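Local coordinates for Alpha/beta hydrolase fold-3 domain protein (Sulfolobus islandicus, PDB 5LK6), which probably hydrolyses carboxylic esters as a thermostable lipase or carboxylesterase of the alpha/beta hydrolase fold, at residues Pro178-Asp183 with Ser223-Gln228; Tyr116-Ala121 with Tyr210-Ala215; Val145-Asp150 with Leu168-Gln173; Asp124-Thr129 with Ala158-Leu163. All coordinates share one frame; numbering follows the deposited sequence.

Contact 1: residues Pro178-Asp183 with Ser223-Gln228; sequences PAVGFD and SPILAQ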
loop_
_atom_site.group_PDB
_atom_site.type_symbol
_atom_site.label_atom_id
_atom_site.label_comp_id
_atom_site.label_asym_id
_atom_site.label_seq_id
_atom_site.Cartn_x
_atom_site.Cartn_y
_atom_site.Cartn_z
ATOM N N PRO A 178 -10.335 8.841 5.205
ATOM C CA PRO A 178 -10.978 10.092 5.552
ATOM C C PRO A 178 -12.465 10.237 5.228
ATOM O O PRO A 178 -12.961 9.652 4.302
ATOM C CB PRO A 178 -10.224 11.109 4.682
ATOM C CG PRO A 178 -9.893 10.327 3.453
ATOM C CD PRO A 178 -9.476 8.985 4.033
ATOM N N ALA A 179 -13.113 11.105 5.972
ATOM C CA ALA A 179 -14.387 11.689 5.612
ATOM C C ALA A 179 -14.055 13.006 4.918
ATOM O O ALA A 179 -13.227 13.725 5.390
ATOM C CB ALA A 179 -15.243 11.898 6.868
ATOM N N VAL A 180 -14.636 13.266 3.761
ATOM C CA VAL A 180 -14.329 14.468 2.996
ATOM C C VAL A 180 -15.575 15.274 2.563
ATOM O O VAL A 180 -15.461 16.320 1.907
ATOM C CB VAL A 180 -13.488 14.104 1.750
ATOM C CG1 VAL A 180 -12.167 13.470 2.164
ATOM C CG2 VAL A 180 -14.239 13.218 0.734
ATOM N N GLY A 181 -16.763 14.769 2.871
ATOM C CA GLY A 181 -17.917 15.601 2.897
ATOM C C GLY A 181 -19.197 14.826 2.876
ATOM O O GLY A 181 -19.203 13.635 3.063
ATOM N N PHE A 182 -20.277 15.548 2.622
ATOM C CA PHE A 182 -21.628 15.039 2.677
ATOM C C PHE A 182 -21.803 14.099 1.525
ATOM O O PHE A 182 -21.486 14.461 0.434
ATOM C CB PHE A 182 -22.700 16.185 2.570
ATOM C CG PHE A 182 -24.104 15.746 2.974
ATOM C CD1 PHE A 182 -24.321 14.820 4.059
ATOM C CD2 PHE A 182 -25.216 16.223 2.290
ATOM C CE1 PHE A 182 -25.596 14.402 4.419
ATOM C CE2 PHE A 182 -26.502 15.826 2.671
ATOM C CZ PHE A 182 -26.693 14.914 3.726
ATOM N N ASP A 183 -22.360 12.919 1.770
ATOM C CA ASP A 183 -22.534 11.920 0.736
ATOM C C ASP A 183 -23.779 11.100 1.032
ATOM O O ASP A 183 -23.748 10.249 1.953
ATOM C CB ASP A 183 -21.288 11.030 0.706
ATOM C CG ASP A 183 -21.410 9.827 -0.256
ATOM O OD1 ASP A 183 -22.258 9.900 -1.200
ATOM O OD2 ASP A 183 -20.597 8.845 -0.097
ATOM N N SER A 223 -16.442 19.753 4.536
ATOM C CA SER A 223 -16.433 19.083 3.253
ATOM C C SER A 223 -15.297 19.620 2.393
ATOM O O SER A 223 -15.523 20.391 1.489
ATOM C CB SER A 223 -17.796 19.223 2.553
ATOM O OG SER A 223 -18.817 18.505 3.244
ATOM N N PRO A 224 -14.072 19.165 2.643
ATOM C CA PRO A 224 -12.984 19.688 1.888
ATOM C C PRO A 224 -13.117 19.489 0.404
ATOM O O PRO A 224 -12.599 20.315 -0.369
ATOM C CB PRO A 224 -11.772 18.942 2.429
ATOM C CG PRO A 224 -12.293 17.893 3.299
ATOM C CD PRO A 224 -13.604 18.376 3.772
ATOM N N ILE A 225 -13.835 18.437 0.001
ATOM C CA ILE A 225 -14.075 18.205 -1.409
ATOM C C ILE A 225 -14.870 19.321 -2.084
ATOM O O ILE A 225 -14.872 19.409 -3.294
ATOM C CB ILE A 225 -14.753 16.826 -1.655
ATOM C CG1 ILE A 225 -14.571 16.402 -3.131
ATOM C CG2 ILE A 225 -16.223 16.835 -1.217
ATOM C CD1 ILE A 225 -14.447 14.906 -3.358
ATOM N N LEU A 226 -15.557 20.162 -1.320
ATOM C CA LEU A 226 -16.197 21.338 -1.907
ATOM C C LEU A 226 -15.248 22.503 -2.049
ATOM O O LEU A 226 -15.663 23.510 -2.528
ATOM C CB LEU A 226 -17.403 21.771 -1.080
ATOM C CG LEU A 226 -18.422 20.637 -0.916
ATOM C CD1 LEU A 226 -19.546 21.062 0.020
ATOM C CD2 LEU A 226 -18.987 20.116 -2.256
ATOM N N ALA A 227 -13.995 22.398 -1.617
ATOM C CA ALA A 227 -13.061 23.518 -1.723
ATOM C C ALA A 227 -12.960 23.928 -3.161
ATOM O O ALA A 227 -12.993 23.075 -4.066
ATOM C CB ALA A 227 -11.682 23.133 -1.217
ATOM N N GLN A 228 -12.824 25.232 -3.347
ATOM C CA GLN A 228 -12.898 25.862 -4.661
ATOM C C GLN A 228 -11.684 25.548 -5.519
ATOM O O GLN A 228 -11.820 25.202 -6.670
ATOM C CB GLN A 228 -13.112 27.378 -4.504
ATOM C CG GLN A 228 -14.592 27.774 -4.591
ATOM C CD GLN A 228 -14.809 29.283 -4.517
ATOM O OE1 GLN A 228 -14.076 30.072 -5.124
ATOM N NE2 GLN A 228 -15.829 29.691 -3.780
#

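Contact 2: residues Tyr116-Ala121 with Tyr210-Ala215; sequences YKFPSA and YLRSPA. With SO4 (sulfate ion), chain E.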
loop_
_atom_site.group_PDB
_atom_site.type_symbol
_atom_site.label_atom_id
_atom_site.label_comp_id
_atom_site.label_asym_id
_atom_site.label_seq_id
_atom_site.Cartn_x
_atom_site.Cartn_y
_atom_site.Cartn_z
ATOM N N TYR A 116 -17.762 20.658 22.339
ATOM C CA TYR A 116 -17.305 21.693 21.444
ATOM C C TYR A 116 -17.674 21.302 20.050
ATOM O O TYR A 116 -17.270 20.248 19.513
ATOM C CB TYR A 116 -15.771 21.936 21.560
ATOM C CG TYR A 116 -15.356 22.244 22.957
ATOM C CD1 TYR A 116 -15.465 23.552 23.473
ATOM C CD2 TYR A 116 -14.927 21.217 23.807
ATOM C CE1 TYR A 116 -15.124 23.830 24.796
ATOM C CE2 TYR A 116 -14.601 21.474 25.134
ATOM C CZ TYR A 116 -14.695 22.773 25.610
ATOM O OH TYR A 116 -14.364 22.993 26.894
ATOM N N LYS A 117 -18.399 22.200 19.428
ATOM C CA LYS A 117 -18.970 21.974 18.116
ATOM C C LYS A 117 -18.002 22.444 17.058
ATOM O O LYS A 117 -17.120 23.209 17.314
ATOM C CB LYS A 117 -20.267 22.776 17.962
ATOM C CG LYS A 117 -21.295 22.610 19.086
ATOM C CD LYS A 117 -22.003 21.281 19.022
ATOM C CE LYS A 117 -23.074 21.211 20.073
ATOM N NZ LYS A 117 -23.306 19.775 20.414
ATOM N N PHE A 118 -18.239 21.996 15.850
ATOM C CA PHE A 118 -17.617 22.522 14.677
ATOM C C PHE A 118 -17.716 24.059 14.692
ATOM O O PHE A 118 -18.773 24.601 15.039
ATOM C CB PHE A 118 -18.317 21.935 13.461
ATOM C CG PHE A 118 -17.913 22.562 12.169
ATOM C CD1 PHE A 118 -18.561 23.687 11.694
ATOM C CD2 PHE A 118 -16.901 21.982 11.383
ATOM C CE1 PHE A 118 -18.187 24.234 10.484
ATOM C CE2 PHE A 118 -16.499 22.542 10.200
ATOM C CZ PHE A 118 -17.154 23.650 9.743
ATOM N N PRO A 119 -16.651 24.786 14.323
ATOM C CA PRO A 119 -15.385 24.289 13.798
ATOM C C PRO A 119 -14.252 24.186 14.837
ATOM O O PRO A 119 -13.063 24.367 14.486
ATOM C CB PRO A 119 -15.052 25.345 12.785
ATOM C CG PRO A 119 -15.491 26.589 13.451
ATOM C CD PRO A 119 -16.767 26.240 14.166
ATOM N N SER A 120 -14.578 23.859 16.088
ATOM C CA SER A 120 -13.570 23.851 17.158
ATOM C C SER A 120 -12.423 22.859 16.899
ATOM O O SER A 120 -11.270 23.242 17.005
ATOM C CB SER A 120 -14.180 23.548 18.540
ATOM O OG SER A 120 -15.312 24.321 18.821
ATOM N N ALA A 121 -12.734 21.607 16.568
ATOM C CA ALA A 121 -11.726 20.626 16.215
ATOM C C ALA A 121 -10.785 21.093 15.094
ATOM O O ALA A 121 -9.611 20.697 15.077
ATOM C CB ALA A 121 -12.371 19.335 15.802
ATOM N N TYR A 210 -21.505 17.036 16.173
ATOM C CA TYR A 210 -20.444 17.998 15.840
ATOM C C TYR A 210 -21.002 19.239 15.115
ATOM O O TYR A 210 -20.652 20.367 15.480
ATOM C CB TYR A 210 -19.424 17.280 14.963
ATOM C CG TYR A 210 -18.212 17.991 14.432
ATOM C CD1 TYR A 210 -17.324 18.603 15.256
ATOM C CD2 TYR A 210 -17.914 17.949 13.089
ATOM C CE1 TYR A 210 -16.192 19.247 14.748
ATOM C CE2 TYR A 210 -16.774 18.567 12.561
ATOM C CZ TYR A 210 -15.910 19.213 13.394
ATOM O OH TYR A 210 -14.765 19.787 12.872
ATOM N N LEU A 211 -21.878 19.029 14.112
ATOM C CA LEU A 211 -22.361 20.116 13.247
ATOM C C LEU A 211 -23.406 20.958 13.964
ATOM O O LEU A 211 -24.078 20.486 14.881
ATOM C CB LEU A 211 -22.865 19.567 11.930
ATOM C CG LEU A 211 -21.851 18.774 11.094
ATOM C CD1 LEU A 211 -22.445 18.276 9.812
ATOM C CD2 LEU A 211 -20.651 19.620 10.742
ATOM N N ARG A 212 -23.459 22.236 13.622
ATOM C CA ARG A 212 -24.401 23.152 14.264
ATOM C C ARG A 212 -25.726 23.335 13.531
ATOM O O ARG A 212 -26.762 23.618 14.151
ATOM C CB ARG A 212 -23.771 24.532 14.406
ATOM C CG ARG A 212 -22.451 24.589 15.185
ATOM C CD ARG A 212 -21.775 25.935 14.971
ATOM N NE ARG A 212 -21.396 26.142 13.577
ATOM C CZ ARG A 212 -20.543 27.060 13.143
ATOM N NH1 ARG A 212 -19.926 27.902 13.983
ATOM N NH2 ARG A 212 -20.284 27.123 11.836
ATOM N N SER A 213 -25.659 23.247 12.210
ATOM C CA SER A 213 -26.809 23.400 11.322
ATOM C C SER A 213 -26.444 22.728 9.985
ATOM O O SER A 213 -25.257 22.373 9.749
ATOM C CB SER A 213 -27.157 24.894 11.104
ATOM O OG SER A 213 -26.242 25.543 10.226
ATOM N N PRO A 214 -27.454 22.540 9.111
ATOM C CA PRO A 214 -27.130 21.911 7.801
ATOM C C PRO A 214 -26.174 22.729 6.963
ATOM O O PRO A 214 -25.449 22.162 6.156
ATOM C CB PRO A 214 -28.520 21.777 7.132
ATOM C CG PRO A 214 -29.426 21.504 8.340
ATOM C CD PRO A 214 -28.916 22.519 9.365
ATOM N N ALA A 215 -26.156 24.037 7.190
ATOM C CA ALA A 215 -25.236 24.919 6.503
ATOM C C ALA A 215 -23.760 24.463 6.663
ATOM O O ALA A 215 -22.945 24.709 5.768
ATOM C CB ALA A 215 -25.397 26.368 6.960
HETATM S S SO4 E . -17.690 30.146 11.928
HETATM O O1 SO4 E . -17.912 29.804 13.336
HETATM O O2 SO4 E . -16.172 30.098 11.759
HETATM O O3 SO4 E . -18.580 29.243 11.102
HETATM O O4 SO4 E . -18.254 31.444 11.552
HETATM O O HOH W 1 -25.009 19.779 17.918
#

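Contact 3: residues Val145-Asp150 with Leu168-Gln173; sequences VAIAGD and LNLKYQ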
loop_
_atom_site.group_PDB
_atom_site.type_symbol
_atom_site.label_atom_id
_atom_site.label_comp_id
_atom_site.label_asym_id
_atom_site.label_seq_id
_atom_site.Cartn_x
_atom_site.Cartn_y
_atom_site.Cartn_z
ATOM N N VAL A 145 7.555 19.468 8.421
ATOM C CA VAL A 145 6.361 18.937 9.045
ATOM C C VAL A 145 5.369 18.419 8.020
ATOM O O VAL A 145 5.157 19.045 6.953
ATOM C CB VAL A 145 5.810 19.861 10.198
ATOM C CG1 VAL A 145 6.274 21.281 10.071
ATOM C CG2 VAL A 145 4.303 19.779 10.419
ATOM N N ALA A 146 4.859 17.217 8.309
ATOM C CA ALA A 146 3.777 16.615 7.568
ATOM C C ALA A 146 2.603 16.493 8.534
ATOM O O ALA A 146 2.781 16.631 9.757
ATOM C CB ALA A 146 4.196 15.232 7.064
ATOM N N ILE A 147 1.434 16.170 7.985
ATOM C CA ILE A 147 0.198 16.030 8.744
ATOM C C ILE A 147 -0.528 14.704 8.401
ATOM O O ILE A 147 -0.501 14.295 7.283
ATOM C CB ILE A 147 -0.696 17.281 8.516
ATOM C CG1 ILE A 147 -1.855 17.300 9.518
ATOM C CG2 ILE A 147 -1.170 17.388 7.085
ATOM C CD1 ILE A 147 -2.600 18.625 9.586
ATOM N N ALA A 148 -1.172 14.053 9.369
ATOM C CA ALA A 148 -1.876 12.801 9.158
ATOM C C ALA A 148 -3.103 12.639 10.043
ATOM O O ALA A 148 -3.134 13.103 11.189
ATOM C CB ALA A 148 -0.961 11.629 9.429
ATOM N N GLY A 149 -4.098 11.925 9.526
ATOM C CA GLY A 149 -5.179 11.430 10.378
ATOM C C GLY A 149 -6.076 10.381 9.741
ATOM O O GLY A 149 -6.043 10.233 8.507
ATOM N N ASP A 150 -6.872 9.705 10.595
ATOM C CA ASP A 150 -7.872 8.698 10.193
ATOM C C ASP A 150 -9.357 9.077 10.478
ATOM O O ASP A 150 -9.532 9.697 11.478
ATOM C CB ASP A 150 -7.511 7.392 10.911
ATOM C CG ASP A 150 -7.602 7.508 12.443
ATOM O OD1 ASP A 150 -6.828 8.347 13.025
ATOM O OD2 ASP A 150 -8.461 6.784 13.051
ATOM N N LEU A 168 1.980 27.906 5.284
ATOM C CA LEU A 168 2.814 26.849 5.839
ATOM C C LEU A 168 3.241 25.958 4.682
ATOM O O LEU A 168 2.390 25.580 3.888
ATOM C CB LEU A 168 1.951 26.010 6.782
ATOM C CG LEU A 168 2.000 26.208 8.279
ATOM C CD1 LEU A 168 1.985 27.671 8.657
ATOM C CD2 LEU A 168 0.850 25.495 8.959
ATOM N N ASN A 169 4.513 25.564 4.611
ATOM C CA ASN A 169 4.933 24.530 3.646
ATOM C C ASN A 169 4.970 23.204 4.334
ATOM O O ASN A 169 5.979 22.816 4.888
ATOM C CB ASN A 169 6.266 24.863 2.978
ATOM C CG ASN A 169 6.244 26.257 2.363
ATOM O OD1 ASN A 169 7.224 26.988 2.457
ATOM N ND2 ASN A 169 5.092 26.656 1.777
ATOM N N LEU A 170 3.837 22.518 4.294
ATOM C CA LEU A 170 3.741 21.145 4.789
ATOM C C LEU A 170 4.432 20.189 3.789
ATOM O O LEU A 170 4.309 20.347 2.575
ATOM C CB LEU A 170 2.262 20.771 5.038
ATOM C CG LEU A 170 1.623 21.675 6.094
ATOM C CD1 LEU A 170 0.117 21.481 6.197
ATOM C CD2 LEU A 170 2.331 21.482 7.445
ATOM N N LYS A 171 5.182 19.217 4.285
ATOM C CA LYS A 171 5.867 18.324 3.346
ATOM C C LYS A 171 4.870 17.377 2.666
ATOM O O LYS A 171 5.073 17.014 1.491
ATOM C CB LYS A 171 6.998 17.503 4.001
ATOM C CG LYS A 171 8.178 18.279 4.567
ATOM C CD LYS A 171 8.724 19.337 3.620
ATOM C CE LYS A 171 10.194 19.653 3.911
ATOM N NZ LYS A 171 10.746 20.479 2.810
ATOM N N TYR A 172 3.792 17.017 3.382
ATOM C CA TYR A 172 3.017 15.838 3.024
ATOM C C TYR A 172 1.759 15.750 3.891
ATOM O O TYR A 172 1.749 16.183 5.044
ATOM C CB TYR A 172 3.902 14.573 3.225
ATOM C CG TYR A 172 3.664 13.419 2.306
ATOM C CD1 TYR A 172 4.298 13.326 1.043
ATOM C CD2 TYR A 172 2.864 12.387 2.696
ATOM C CE1 TYR A 172 4.088 12.235 0.198
ATOM C CE2 TYR A 172 2.638 11.300 1.857
ATOM C CZ TYR A 172 3.231 11.232 0.607
ATOM O OH TYR A 172 2.948 10.117 -0.160
ATOM N N GLN A 173 0.708 15.194 3.317
ATOM C CA GLN A 173 -0.505 14.884 4.045
ATOM C C GLN A 173 -0.859 13.418 3.845
ATOM O O GLN A 173 -0.854 12.916 2.735
ATOM C CB GLN A 173 -1.696 15.765 3.595
ATOM C CG GLN A 173 -1.994 15.703 2.112
ATOM C CD GLN A 173 -3.122 16.608 1.666
ATOM O OE1 GLN A 173 -4.129 16.723 2.324
ATOM N NE2 GLN A 173 -2.950 17.232 0.515
HETATM O O HOH W 2 7.498 21.623 6.663
#

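Contact 4: residues Asp124-Thr129 with Ala158-Leu163; sequences DSFDAT and AVVALL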
loop_
_atom_site.group_PDB
_atom_site.type_symbol
_atom_site.label_atom_id
_atom_site.label_comp_id
_atom_site.label_asym_id
_atom_site.label_seq_id
_atom_site.Cartn_x
_atom_site.Cartn_y
_atom_site.Cartn_z
ATOM N N ASP A 124 -8.444 23.984 16.565
ATOM C CA ASP A 124 -7.379 23.373 17.353
ATOM C C ASP A 124 -6.320 22.666 16.488
ATOM O O ASP A 124 -5.112 22.814 16.721
ATOM C CB ASP A 124 -7.950 22.379 18.373
ATOM C CG ASP A 124 -8.729 23.059 19.510
ATOM O OD1 ASP A 124 -8.817 24.310 19.534
ATOM O OD2 ASP A 124 -9.249 22.330 20.393
ATOM N N SER A 125 -6.771 21.888 15.514
ATOM C CA SER A 125 -5.874 21.122 14.658
ATOM C C SER A 125 -4.952 22.059 13.844
ATOM O O SER A 125 -3.760 21.787 13.722
ATOM C CB SER A 125 -6.665 20.192 13.730
ATOM O OG SER A 125 -7.294 19.165 14.464
ATOM N N PHE A 126 -5.498 23.150 13.322
ATOM C CA PHE A 126 -4.701 24.170 12.665
ATOM C C PHE A 126 -3.743 24.898 13.584
ATOM O O PHE A 126 -2.595 25.096 13.249
ATOM C CB PHE A 126 -5.588 25.227 12.062
ATOM C CG PHE A 126 -4.831 26.284 11.315
ATOM C CD1 PHE A 126 -4.231 25.989 10.081
ATOM C CD2 PHE A 126 -4.714 27.589 11.826
ATOM C CE1 PHE A 126 -3.528 26.968 9.365
ATOM C CE2 PHE A 126 -4.012 28.577 11.115
ATOM C CZ PHE A 126 -3.413 28.267 9.893
ATOM N N ASP A 127 -4.236 25.368 14.708
ATOM C CA ASP A 127 -3.418 26.129 15.638
ATOM C C ASP A 127 -2.231 25.331 16.126
ATOM O O ASP A 127 -1.162 25.906 16.263
ATOM C CB ASP A 127 -4.246 26.587 16.849
ATOM C CG ASP A 127 -5.204 27.686 16.501
ATOM O OD1 ASP A 127 -5.139 28.197 15.370
ATOM O OD2 ASP A 127 -6.038 28.036 17.352
ATOM N N ALA A 128 -2.447 24.039 16.428
ATOM C CA ALA A 128 -1.372 23.094 16.780
ATOM C C ALA A 128 -0.395 22.911 15.620
ATOM O O ALA A 128 0.806 23.004 15.814
ATOM C CB ALA A 128 -1.936 21.762 17.222
ATOM N N THR A 129 -0.893 22.716 14.406
ATOM C CA THR A 129 -0.007 22.581 13.265
ATOM C C THR A 129 0.876 23.829 13.105
ATOM O O THR A 129 2.088 23.732 12.929
ATOM C CB THR A 129 -0.791 22.273 11.972
ATOM O OG1 THR A 129 -1.425 21.009 12.137
ATOM C CG2 THR A 129 0.121 22.206 10.753
ATOM N N ALA A 158 -7.036 17.025 6.133
ATOM C CA ALA A 158 -7.200 17.554 4.786
ATOM C C ALA A 158 -7.570 19.017 4.870
ATOM O O ALA A 158 -7.092 19.829 4.068
ATOM C CB ALA A 158 -8.237 16.780 3.997
ATOM N N VAL A 159 -8.421 19.343 5.849
ATOM C CA VAL A 159 -8.861 20.720 6.037
ATOM C C VAL A 159 -7.701 21.607 6.485
ATOM O O VAL A 159 -7.501 22.676 5.925
ATOM C CB VAL A 159 -10.042 20.795 6.992
ATOM C CG1 VAL A 159 -10.348 22.248 7.364
ATOM C CG2 VAL A 159 -11.259 20.143 6.318
ATOM N N VAL A 160 -6.933 21.146 7.455
ATOM C CA VAL A 160 -5.716 21.847 7.828
ATOM C C VAL A 160 -4.791 22.194 6.632
ATOM O O VAL A 160 -4.305 23.314 6.539
ATOM C CB VAL A 160 -4.898 21.067 8.857
ATOM C CG1 VAL A 160 -3.526 21.721 8.983
ATOM C CG2 VAL A 160 -5.612 21.069 10.221
ATOM N N ALA A 161 -4.582 21.242 5.732
ATOM C CA ALA A 161 -3.742 21.448 4.558
ATOM C C ALA A 161 -4.272 22.522 3.657
ATOM O O ALA A 161 -3.500 23.257 3.056
ATOM C CB ALA A 161 -3.573 20.165 3.749
ATOM N N LEU A 162 -5.573 22.543 3.487
ATOM C CA LEU A 162 -6.247 23.607 2.769
ATOM C C LEU A 162 -6.038 24.986 3.420
ATOM O O LEU A 162 -5.615 25.931 2.751
ATOM C CB LEU A 162 -7.734 23.296 2.668
ATOM C CG LEU A 162 -8.136 22.490 1.441
ATOM C CD1 LEU A 162 -9.453 21.716 1.657
ATOM C CD2 LEU A 162 -8.225 23.448 0.251
ATOM N N LEU A 163 -6.363 25.086 4.710
ATOM C CA LEU A 163 -6.162 26.305 5.502
ATOM C C LEU A 163 -4.709 26.810 5.552
ATOM O O LEU A 163 -4.474 27.964 5.849
ATOM C CB LEU A 163 -6.593 26.020 6.946
ATOM C CG LEU A 163 -8.114 25.869 7.206
ATOM C CD1 LEU A 163 -8.418 25.474 8.649
ATOM C CD2 LEU A 163 -8.843 27.136 6.811
#

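Contact 1: residues Pro178-Asp183 with Ser223-Gln228
A chi1 of -161° points CG1 of Ile225 away from its amide nitrogen, and the CG2 methyl is left to meet the carbonyl oxygen of Val180. Ser223 is set differently: OG lies beside its own backbone N (chi1 -68°) and comes up against Gly181. The CG2 of Ile225 lies 3.3 Å from Val180 O, and that oxygen also accepts the N-H of Ile225, with 3.3 Å between Ile225 N and Val180 O. The bond is nearly straight (167° at the hydrogen). Ser223 CA adds a CA-H...O contact to the same oxygen, which thus has one N-H donor, with a CA-H and apolar carbons packed beside it. Pro224 brings its ring alongside, CG lying 4.3 Å from Val180 CB. Val180 N is hydrogen-bonded to Gln249 OE1 of helix 247-259.

The approach is close at Gly181, whose CA is 3.8 Å from the CA of Ser223 and whose backbone angles suit glycine. Ser223 OG receives a weak, bent hydrogen bond from the next residue, Phe182 N (3.4 Å), while its stronger partner is Leu217 O. Within 223-228, Leu226 N reaches back to Ser223 O at 2.8 Å, closing the 3-10 turn that presents Ile225 N.

Residues 178-183 follow strand 173-176, whereas the loop holding 223-228 returns the chain toward strand 236-241. The 39 residues between hold helices and no strand, so the contact brings together the two ends of an excursion, consistent with the cap insertion of hormone-sensitive-lipase-like alpha/beta hydrolases.

Contact 2: residues Tyr116-Ala121 with Tyr210-Ala215
The N-terminal lead-in to helix 120-133 meets the chain leaving helix 200-210 beside a bound sulfate, with Phe118 and Tyr210 at the centre. Phe118 N donates to Tyr210 O at 2.9 Å. Above one face of the Tyr210 ring sits Phe118 CB, 3.6 Å from the ring centroid, making a CH-pi contact almost along the normal. The two rings form an offset edge-to-face pair: the edge of Phe118 is turned to the face of Tyr210 with planes at 85°. In Tyr210 a chi1 of 179° sets CG opposite the amide nitrogen, which sends the ring back under Phe118, its OH lying 3.8 Å from Ala121 CB; Phe82 stacks on the same tyrosine.

Arg212 crosses Phe118 at about a right angle, with one guanidinium face over Phe118 O and Pro119 CD, and NH1 3.6 Å from that CD. Its edge is given to the sulfate: NH1 binds O1 at 2.8 Å, and NH2 binds O3 at 2.8 Å. Arg221 also binds the anion, and Asp216 forms a salt bridge with NH2, which would hold the group's rotation.

Pro119, preceded by a cis peptide, takes the N-cap position. Ser120 OG folds back onto Lys117 O (2.6 Å), which also accepts Ser120 N. Here the arginine's paired N-H groups hold a sulfate, probably from the crystallisation liquor, beside the start of helix 120-133.

Contact 3: residues Val145-Asp150 with Leu168-Gln173
Strand 144-150 meets the lead-in to its parallel neighbour 173-176, the return of a beta-alpha-beta crossover: the strand runs into helix 152-163, and the chain comes back through 168-173. Ile147 and Gln173 form the parallel bridge, their CA atoms 4.9 Å apart. Ile147 N donates to Tyr172 O at 3.0 Å, and one step back Lys171 N donates to Val145 O at 2.7 Å. Both bonds are close to straight, 162° and 169° at the hydrogen. Gln173 CA adds a CA-H...O contact to Ile147 O, 3.3 Å away. Before the pairing begins, water 2 bridges the chains, accepting from Val145 N and donating to Asn169 O.

On the face carrying Ile147 and Gln173, Ile147 CG2 lies 3.9 Å from Gln173 CB. Gln173 CG stands between its backbone N and carbonyl carbon (chi1 56°), and the extended chain beyond carries the amide away from strand 144-150; NE2 is held by Pro234 O. Leu170 packs on that side too, its CD2 being 4.0 Å from Val145 CG2. Ala146 and Tyr172 turn to the other face, CB to CB at 3.9 Å, where helix 285-302 covers both.

The backbone amides thus supply the directional bonds, while the side chains across the pair contribute apolar contact. In this buried setting, Gln173 NE2 finds its partner outside the strand pair.

Contact 4: residues Asp124-Thr129 with Ala158-Leu163
The Phe126 ring has the carbonyl oxygen of Val160 at its edge, near the ring plane, while Leu163 O lies oblique to it. Phe126 CD1 lies 3.9 Å from Leu163 CB, and CE1 is 3.8 Å from Leu163 O; the two side chains pass one another at a slant. With chi1 at -178°, Phe126 turns CG away from its own amide, and this swings the ring toward the C-terminal end of 158-163. Val160 O itself is hydrogen-bonded to Ser164 OG, so the ring edge borders a carbonyl that already has a polar partner.

Helices 120-133 and 152-163 cross here with local axes 9.5 Å apart and a signed angle of -59°. They belong to the helical layer on one side of the alpha/beta hydrolase sheet: Thr129 and Val160 both rest on Ile147 of strand 144-150, and Ser125 reaches Leu77 of strand 72-77.

Val160 is the wedge between the helices, its two methyls serving different neighbours. CG2 approaches the backbone of 124-129, lying 3.7 Å from Phe126 N and 3.8 Å from Ser125 CB. CG1 of Val160 reaches Thr129 OG1 at 3.9 Å. That hydroxyl donates to Ser125 O at 2.9 Å. Thr129 N reaches the same oxygen from the opposite face of the carbonyl plane, giving it two donors. Ser125 OG turns back to Ala121 O, while its CB touches Val160.

In the fold
Along the chain, contact 2 opens first at 116-121 and closes at 210-215, enclosing contacts 4 and 3, whose segments alternate. Contact 1 opens after both and closes last, crossing contact 2. Contacts 3 and 4 have centres about 9 Å apart and touch through Ile147, which meets Val160 and Thr129, so the helix pair packs directly on the sheet. Helix 120-133 serves contacts 2 and 4. Contact 1, its centre about 15 Å from that of contact 4, packs Pro224 and Ala227 on Leu162. Contacts 2 and 3 stand farthest apart, about 23 Å between centres. Contact 1 joins the ends of the excursion 184-222, and contact 2 packs part of it, 210-215, against the start of helix 120-133.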